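Local coordinates for protein putative N-acetyl-gamma-glutamyl-phosphate reductase (Arabidopsis thaliana, PDB 1XYG) that probably catalyses the NADPH-dependent reduction of N-acetyl-L-glutamyl 5-phosphate to N-acetyl-L-glutamate semialdehyde, a step of arginine biosynthesis in the chloroplast, at residues A37-P40 against H41-V44; L272-Q275 against L276-Y280; S333-A336 against L337-N341; G345-E348 against T349-L352. All blocks are in the same frame, centred on the assembly; numbering follows the deposited sequence.

Contact 1: residues A37-P40 against H41-V44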
# COMPACT_ATOMS: atom_id res chain seq x y z
N ALA A 37 23.26 -4.69 -15.35
CA ALA A 37 23.01 -6.07 -15.73
C ALA A 37 22.87 -6.28 -17.24
O ALA A 37 23.44 -7.22 -17.79
CB ALA A 37 21.75 -6.59 -15.03
N ASN A 38 22.12 -5.41 -17.90
CA ASN A 38 21.94 -5.54 -19.33
C ASN A 38 22.64 -4.45 -20.14
O ASN A 38 22.30 -4.20 -21.30
CB ASN A 38 20.45 -5.58 -19.68
CG ASN A 38 19.75 -6.77 -19.08
OD1 ASN A 38 20.16 -7.91 -19.26
ND2 ASN A 38 18.67 -6.51 -18.35
N HIS A 39 23.62 -3.80 -19.52
CA HIS A 39 24.39 -2.77 -20.19
C HIS A 39 25.38 -3.55 -21.05
O HIS A 39 26.14 -4.37 -20.55
CB HIS A 39 25.12 -1.91 -19.17
CG HIS A 39 25.80 -0.71 -19.75
ND1 HIS A 39 26.88 -0.81 -20.61
CD2 HIS A 39 25.57 0.61 -19.59
CE1 HIS A 39 27.28 0.40 -20.95
NE2 HIS A 39 26.51 1.28 -20.34
N PRO A 40 25.36 -3.31 -22.37
CA PRO A 40 26.26 -4.01 -23.28
C PRO A 40 27.77 -3.82 -23.10
O PRO A 40 28.54 -4.68 -23.53
CB PRO A 40 25.78 -3.53 -24.65
CG PRO A 40 25.33 -2.15 -24.37
CD PRO A 40 24.55 -2.32 -23.09
N HIS A 41 28.20 -2.74 -22.46
CA HIS A 41 29.64 -2.51 -22.34
C HIS A 41 30.23 -2.41 -20.95
O HIS A 41 31.43 -2.62 -20.77
CB HIS A 41 30.01 -1.28 -23.15
CG HIS A 41 29.55 -1.37 -24.56
ND1 HIS A 41 30.01 -2.34 -25.43
CD2 HIS A 41 28.59 -0.68 -25.23
CE1 HIS A 41 29.35 -2.25 -26.57
NE2 HIS A 41 28.48 -1.26 -26.47
N PHE A 42 29.40 -2.07 -19.96
CA PHE A 42 29.91 -1.94 -18.61
C PHE A 42 29.61 -3.21 -17.81
O PHE A 42 28.53 -3.78 -17.90
CB PHE A 42 29.28 -0.74 -17.90
CG PHE A 42 29.60 0.59 -18.54
CD1 PHE A 42 30.56 0.70 -19.55
CD2 PHE A 42 28.91 1.74 -18.15
CE1 PHE A 42 30.83 1.92 -20.16
CE2 PHE A 42 29.17 2.98 -18.76
CZ PHE A 42 30.13 3.07 -19.76
N GLN A 43 30.59 -3.63 -17.02
CA GLN A 43 30.45 -4.82 -16.20
C GLN A 43 31.01 -4.59 -14.80
O GLN A 43 32.13 -4.10 -14.64
CB GLN A 43 31.17 -6.01 -16.83
CG GLN A 43 31.24 -7.20 -15.90
CD GLN A 43 31.90 -8.41 -16.53
OE1 GLN A 43 33.02 -8.32 -17.04
NE2 GLN A 43 31.22 -9.54 -16.50
N VAL A 44 30.22 -4.94 -13.79
CA VAL A 44 30.66 -4.77 -12.41
C VAL A 44 31.67 -5.86 -12.05
O VAL A 44 31.36 -7.05 -12.10
CB VAL A 44 29.47 -4.88 -11.43
CG1 VAL A 44 29.97 -4.71 -10.00
CG2 VAL A 44 28.43 -3.83 -11.75
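His39 and Phe42 meet where the chain turns from helix 27-37 into strand 42-47: at Pro40 and His41 the backbone folds back (psi -22° at both), then extends from Phe42 onward. Within this bend the backbone N of His41 donates to ND1 of His39, 3.0 Å away, approaching at the edge of the imidazole and close to its plane. CG of His39 lies anti to its backbone N (chi1 -173°), which swings the ring toward Phe42. There it forms an offset stack with the Phe42 ring, the centroids 4.0 Å apart and the planes only 12° from parallel. The imidazole CE1-NE2 side overlaps the phenyl rim, with NE2 3.3 Å from Phe42 CD2, while CB of Phe42 makes a CH-pi contact over the same imidazole. The turn is the helix-to-strand connection of a Rossmann-type nucleotide-binding domain, and leads into an outermost strand of the parallel sheet within this chain. CB of Pro40 lies over one face of the His41 ring, 4.1 Å from its centroid, another CH-pi contact. The second imidazole nitrogen of His39, NE2, is hydrogen-bonded to OD1 of Asn341, so both ring nitrogens are engaged and the ring's rotation is fixed.

Contact 2: residues L272-Q275 against L276-Y280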
# COMPACT_ATOMS: atom_id res chain seq x y z
N LEU A 272 5.95 29.64 -21.15
CA LEU A 272 6.74 28.71 -20.35
C LEU A 272 6.72 27.35 -21.03
O LEU A 272 7.75 26.70 -21.16
CB LEU A 272 6.16 28.59 -18.94
CG LEU A 272 6.01 29.88 -18.12
CD1 LEU A 272 5.57 29.52 -16.72
CD2 LEU A 272 7.31 30.65 -18.08
N HIS A 273 5.54 26.94 -21.47
CA HIS A 273 5.37 25.66 -22.13
C HIS A 273 6.22 25.54 -23.39
O HIS A 273 6.90 24.53 -23.60
CB HIS A 273 3.90 25.42 -22.47
CG HIS A 273 3.64 24.11 -23.15
ND1 HIS A 273 3.55 23.98 -24.51
CD2 HIS A 273 3.51 22.86 -22.64
CE1 HIS A 273 3.37 22.71 -24.82
NE2 HIS A 273 3.35 22.01 -23.71
N GLN A 274 6.19 26.57 -24.23
CA GLN A 274 6.96 26.58 -25.47
C GLN A 274 8.45 26.52 -25.18
O GLN A 274 9.19 25.80 -25.85
CB GLN A 274 6.64 27.83 -26.29
CG GLN A 274 7.25 27.82 -27.68
CD GLN A 274 6.87 26.59 -28.47
OE1 GLN A 274 5.68 26.30 -28.67
NE2 GLN A 274 7.87 25.84 -28.93
N GLN A 275 8.91 27.28 -24.19
CA GLN A 275 10.33 27.28 -23.85
C GLN A 275 10.78 25.89 -23.43
O GLN A 275 11.84 25.41 -23.84
CB GLN A 275 10.61 28.28 -22.73
CG GLN A 275 12.08 28.46 -22.43
CD GLN A 275 12.89 28.70 -23.69
OE1 GLN A 275 13.59 27.80 -24.18
NE2 GLN A 275 12.78 29.90 -24.25
N LEU A 276 9.97 25.24 -22.60
CA LEU A 276 10.29 23.90 -22.13
C LEU A 276 10.24 22.90 -23.28
O LEU A 276 11.12 22.04 -23.40
CB LEU A 276 9.33 23.48 -21.03
CG LEU A 276 9.51 24.19 -19.68
CD1 LEU A 276 8.50 23.66 -18.67
CD2 LEU A 276 10.93 23.96 -19.18
N LYS A 277 9.22 23.02 -24.12
CA LYS A 277 9.08 22.11 -25.24
C LYS A 277 10.28 22.23 -26.17
O LYS A 277 10.80 21.23 -26.67
CB LYS A 277 7.78 22.40 -26.01
CG LYS A 277 7.40 21.24 -26.91
CD LYS A 277 6.04 21.41 -27.52
CE LYS A 277 6.02 22.54 -28.53
NZ LYS A 277 4.67 22.67 -29.13
N THR A 278 10.74 23.46 -26.37
CA THR A 278 11.89 23.71 -27.23
C THR A 278 13.20 23.22 -26.59
O THR A 278 14.01 22.57 -27.25
CB THR A 278 12.04 25.22 -27.54
OG1 THR A 278 10.96 25.65 -28.37
CG2 THR A 278 13.36 25.50 -28.26
N SER A 279 13.40 23.53 -25.32
CA SER A 279 14.62 23.13 -24.62
C SER A 279 14.84 21.62 -24.51
O SER A 279 15.98 21.17 -24.43
CB SER A 279 14.63 23.73 -23.20
OG SER A 279 14.61 25.14 -23.23
N TYR A 280 13.76 20.85 -24.50
CA TYR A 280 13.85 19.40 -24.35
C TYR A 280 13.26 18.55 -25.48
O TYR A 280 13.12 17.33 -25.33
CB TYR A 280 13.20 18.98 -23.03
CG TYR A 280 13.91 19.52 -21.81
CD1 TYR A 280 15.27 19.28 -21.62
CD2 TYR A 280 13.23 20.29 -20.86
CE1 TYR A 280 15.94 19.78 -20.51
CE2 TYR A 280 13.90 20.80 -19.73
CZ TYR A 280 15.26 20.53 -19.57
OH TYR A 280 15.95 21.02 -18.48
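Chi1 of -61° in Ser279 sets OG anti to its own carbonyl carbon and folds it back toward Gln275, one turn earlier in the helix; in Thr278 the same choice (chi1 -68°) brings OG1 back to Gln274. Each hydroxyl donates to the carbonyl four residues before it: Ser279 OG lies 2.8 Å from Gln275 O, and Thr278 OG1 lies 3.1 Å from Gln274 O. Both carbonyls also keep their regular helical bond, from Ser279 N and Thr278 N respectively, so each oxygen is gripped twice by the same residue. Amide and hydroxyl reach it from opposite faces of the carbonyl plane. The glutamine chains bend at chi2 and curl along the helix toward these hydroxyls: Gln275 OE1 comes to 3.0 Å from Ser279 OG, and Gln274 NE2 to 3.1 Å from Thr278 OG1. These residues lie on helix 269-280, an amphipathic helix packed on the mixed sheet of the dimerisation domain. Its inner side carries Leu272 and Leu276, which rest on Val310 of strand 306-312 and Leu175 of helix 163-177. On the outer side Lys277 bends at chi3 and lays its CE 3.8 Å from Gln274 OE1. CD of Lys277 approaches His273 CE1 obliquely at 4.0 Å; the imidazole itself is held from elsewhere, its NE2 hydrogen-bonded to Leu289 O beyond strand 286-288.

Contact 3: residues S333-A336 against L337-N341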
# COMPACT_ATOMS: atom_id res chain seq x y z
N SER A 333 20.73 6.61 -9.38
CA SER A 333 21.54 5.69 -10.16
C SER A 333 21.37 5.76 -11.67
O SER A 333 22.33 5.51 -12.41
CB SER A 333 21.31 4.27 -9.65
OG SER A 333 21.68 4.17 -8.28
N GLY A 334 20.17 6.08 -12.13
CA GLY A 334 19.94 6.18 -13.57
C GLY A 334 20.72 7.35 -14.14
O GLY A 334 21.39 7.22 -15.16
N GLN A 335 20.65 8.50 -13.48
CA GLN A 335 21.39 9.66 -13.95
C GLN A 335 22.89 9.42 -13.82
O GLN A 335 23.67 9.86 -14.66
CB GLN A 335 20.98 10.90 -13.14
CG GLN A 335 21.69 12.17 -13.58
CD GLN A 335 20.83 13.40 -13.40
OE1 GLN A 335 20.47 14.07 -14.37
NE2 GLN A 335 20.48 13.70 -12.15
N ALA A 336 23.30 8.72 -12.76
CA ALA A 336 24.70 8.42 -12.54
C ALA A 336 25.26 7.66 -13.75
O ALA A 336 26.34 7.98 -14.26
CB ALA A 336 24.87 7.58 -11.27
N LEU A 337 24.50 6.66 -14.21
CA LEU A 337 24.91 5.87 -15.36
C LEU A 337 24.86 6.73 -16.62
O LEU A 337 25.72 6.61 -17.50
CB LEU A 337 24.00 4.65 -15.51
CG LEU A 337 24.31 3.73 -16.71
CD1 LEU A 337 25.76 3.27 -16.65
CD2 LEU A 337 23.37 2.54 -16.69
N GLN A 338 23.84 7.58 -16.70
CA GLN A 338 23.69 8.47 -17.85
C GLN A 338 24.96 9.30 -17.99
O GLN A 338 25.45 9.52 -19.09
CB GLN A 338 22.48 9.40 -17.65
CG GLN A 338 22.01 10.10 -18.93
CD GLN A 338 20.77 10.96 -18.70
OE1 GLN A 338 19.98 10.70 -17.80
NE2 GLN A 338 20.60 11.98 -19.54
N ASN A 339 25.49 9.75 -16.86
CA ASN A 339 26.71 10.56 -16.86
C ASN A 339 27.95 9.75 -17.21
O ASN A 339 28.78 10.18 -18.00
CB ASN A 339 26.92 11.23 -15.49
CG ASN A 339 25.97 12.37 -15.25
OD1 ASN A 339 25.70 13.18 -16.16
ND2 ASN A 339 25.46 12.48 -14.02
N LEU A 340 28.07 8.56 -16.61
CA LEU A 340 29.24 7.74 -16.90
C LEU A 340 29.28 7.35 -18.37
O LEU A 340 30.36 7.27 -18.95
CB LEU A 340 29.26 6.49 -16.03
CG LEU A 340 30.58 5.70 -16.14
CD1 LEU A 340 31.73 6.54 -15.59
CD2 LEU A 340 30.48 4.40 -15.36
N ASN A 341 28.12 7.10 -18.97
CA ASN A 341 28.08 6.73 -20.37
C ASN A 341 28.85 7.73 -21.22
O ASN A 341 29.81 7.36 -21.90
CB ASN A 341 26.63 6.62 -20.89
CG ASN A 341 26.00 5.26 -20.59
OD1 ASN A 341 26.69 4.24 -20.53
ND2 ASN A 341 24.68 5.24 -20.42
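Gln335 and Asn339 sit one helical turn apart, and the closest side-chain approach between them is CG of Gln335 to ND2 of Asn339, 3.8 Å. Their amide planes lie 11° from parallel, yet the two groups do not pair: the Asn339 amide is held by Thr145 OG1 at OD1 and by Gly143 O at ND2, and OE1 of Gln335 receives Lys330 NZ. The backbone keeps its regular helical bonding, with Gln338 N 2.9 Å from Gly334 O, Asn339 N 2.9 Å from Gln335 O and Leu340 N 3.0 Å from Ala336 O. CB of Gln338 rests on the same turn, 3.3 Å from Gln335 O. Its chain, extended beyond CG, carries the amide away from the helix axis to a second shell: NE2 donates to carboxylates of both Glu348 and Glu146, while OE1 accepts from Lys330 NZ and Asn304 ND2. Lys330 is thus shared by Gln335 and Gln338. Another side of the helix is apolar. Leu337 and Leu340 lie against Phe87 of strand 85-88, joined by Ala336, and Leu337 also reaches Leu35 and Leu36 of helix 27-37. The Gln335 side chain lies about 8 Å from that of Cys163, the active-site cysteine by similarity. Such a C-terminal helix, returning to pack on the nucleotide-binding domain after the dimerisation-domain sheet, is characteristic of the semialdehyde dehydrogenase family.

Contact 4: residues G345-E348 against T349-L352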
# COMPACT_ATOMS: atom_id res chain seq x y z
N GLY A 345 32.61 8.04 -23.33
CA GLY A 345 32.47 8.08 -24.77
C GLY A 345 31.42 7.17 -25.38
O GLY A 345 31.43 6.95 -26.59
N TYR A 346 30.52 6.63 -24.55
CA TYR A 346 29.47 5.76 -25.07
C TYR A 346 28.16 6.55 -25.24
O TYR A 346 28.00 7.63 -24.68
CB TYR A 346 29.21 4.57 -24.13
CG TYR A 346 30.33 3.56 -24.03
CD1 TYR A 346 31.49 3.84 -23.29
CD2 TYR A 346 30.26 2.34 -24.71
CE1 TYR A 346 32.54 2.93 -23.24
CE2 TYR A 346 31.31 1.42 -24.66
CZ TYR A 346 32.45 1.72 -23.93
OH TYR A 346 33.50 0.85 -23.91
N PRO A 347 27.22 6.00 -26.02
CA PRO A 347 25.95 6.69 -26.23
C PRO A 347 25.27 6.93 -24.88
O PRO A 347 25.21 6.03 -24.05
CB PRO A 347 25.17 5.73 -27.13
CG PRO A 347 26.26 5.00 -27.87
CD PRO A 347 27.27 4.74 -26.79
N GLU A 348 24.76 8.14 -24.69
CA GLU A 348 24.12 8.53 -23.44
C GLU A 348 23.01 7.60 -22.93
O GLU A 348 22.92 7.34 -21.72
CB GLU A 348 23.57 9.95 -23.59
CG GLU A 348 23.07 10.52 -22.30
CD GLU A 348 22.87 12.00 -22.41
OE1 GLU A 348 23.78 12.66 -22.95
OE2 GLU A 348 21.83 12.50 -21.95
N THR A 349 22.17 7.10 -23.83
CA THR A 349 21.06 6.24 -23.45
C THR A 349 21.42 4.76 -23.29
O THR A 349 20.55 3.93 -22.99
CB THR A 349 19.93 6.30 -24.49
OG1 THR A 349 20.40 5.76 -25.72
CG2 THR A 349 19.46 7.74 -24.70
N THR A 350 22.69 4.43 -23.48
CA THR A 350 23.10 3.03 -23.36
C THR A 350 22.68 2.40 -22.03
O THR A 350 23.02 2.89 -20.95
CB THR A 350 24.62 2.86 -23.52
OG1 THR A 350 25.02 3.26 -24.83
CG2 THR A 350 25.00 1.40 -23.32
N GLY A 351 21.94 1.29 -22.14
CA GLY A 351 21.49 0.58 -20.96
C GLY A 351 20.54 1.37 -20.07
O GLY A 351 20.40 1.06 -18.88
N LEU A 352 19.89 2.39 -20.62
CA LEU A 352 18.96 3.21 -19.85
C LEU A 352 17.61 3.35 -20.52
O LEU A 352 16.87 4.28 -20.22
CB LEU A 352 19.55 4.60 -19.63
CG LEU A 352 20.71 4.74 -18.63
CD1 LEU A 352 21.32 6.14 -18.77
CD2 LEU A 352 20.19 4.49 -17.20
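Thr350 turns its hydroxyl back on Pro347: with OG1 anti to its carbonyl carbon (chi1 -63°), the oxygen comes to 2.9 Å from Pro347 O and donates to it. The backbone N of Thr350 donates to the same carbonyl at 3.0 Å, and both donors arrive from one face of its plane, the amide well above that plane. OG1 also lies against the pyrrolidine, 3.3 Å from Pro347 CD. The other branch, CG2, lies anti to the backbone N and faces His39 and Pro40. The N-H bond closes a type I beta turn from Pro347 to Thr350, which overlaps a type II turn from Thr349 to Leu352, with Gly351 at positive phi. Just before them, Gly345 ends helix 329-343 in a Schellman motif. In Thr349 the hydroxyl instead stands between backbone N and carbonyl carbon (chi1 65°) and does not join the Pro347 carbonyl. Leu352 reaches back to Glu348, its CD1 3.6 Å from Glu348 O. Glu348 runs outward, its chain extended beyond CG, to a salt bridge from OE1 to Arg149, while its other carboxylate oxygen is held from helix 329-343. Tyr346 turns its ring toward His41 and meets Phe42 edge-to-face.

Contacts 1, 3 and 4 form one continuous patch, the centres of 3 and 4 about 8 Å apart and that of contact 1 about 11 to 12 Å from either. Asn341 of helix 329-343 joins all three: beside its tie to His39, its ND2 donates to the carbonyls of Glu348 and Thr350, and its backbone O lies 2.8 Å from Tyr346 N, a probable hydrogen bond. Gln338 gives contacts 3 and 4 a further tie, while contact 4 packs on contact 1 with Thr350 CG2 3.7 Å from Pro40 CG. Contact 2 stands apart in the dimerisation domain, its nearest atoms about 9 Å from contacts 3 and 4. Contact 3 alone approaches the active-site cysteine inferred by similarity, Cys163; the other three lie away from it.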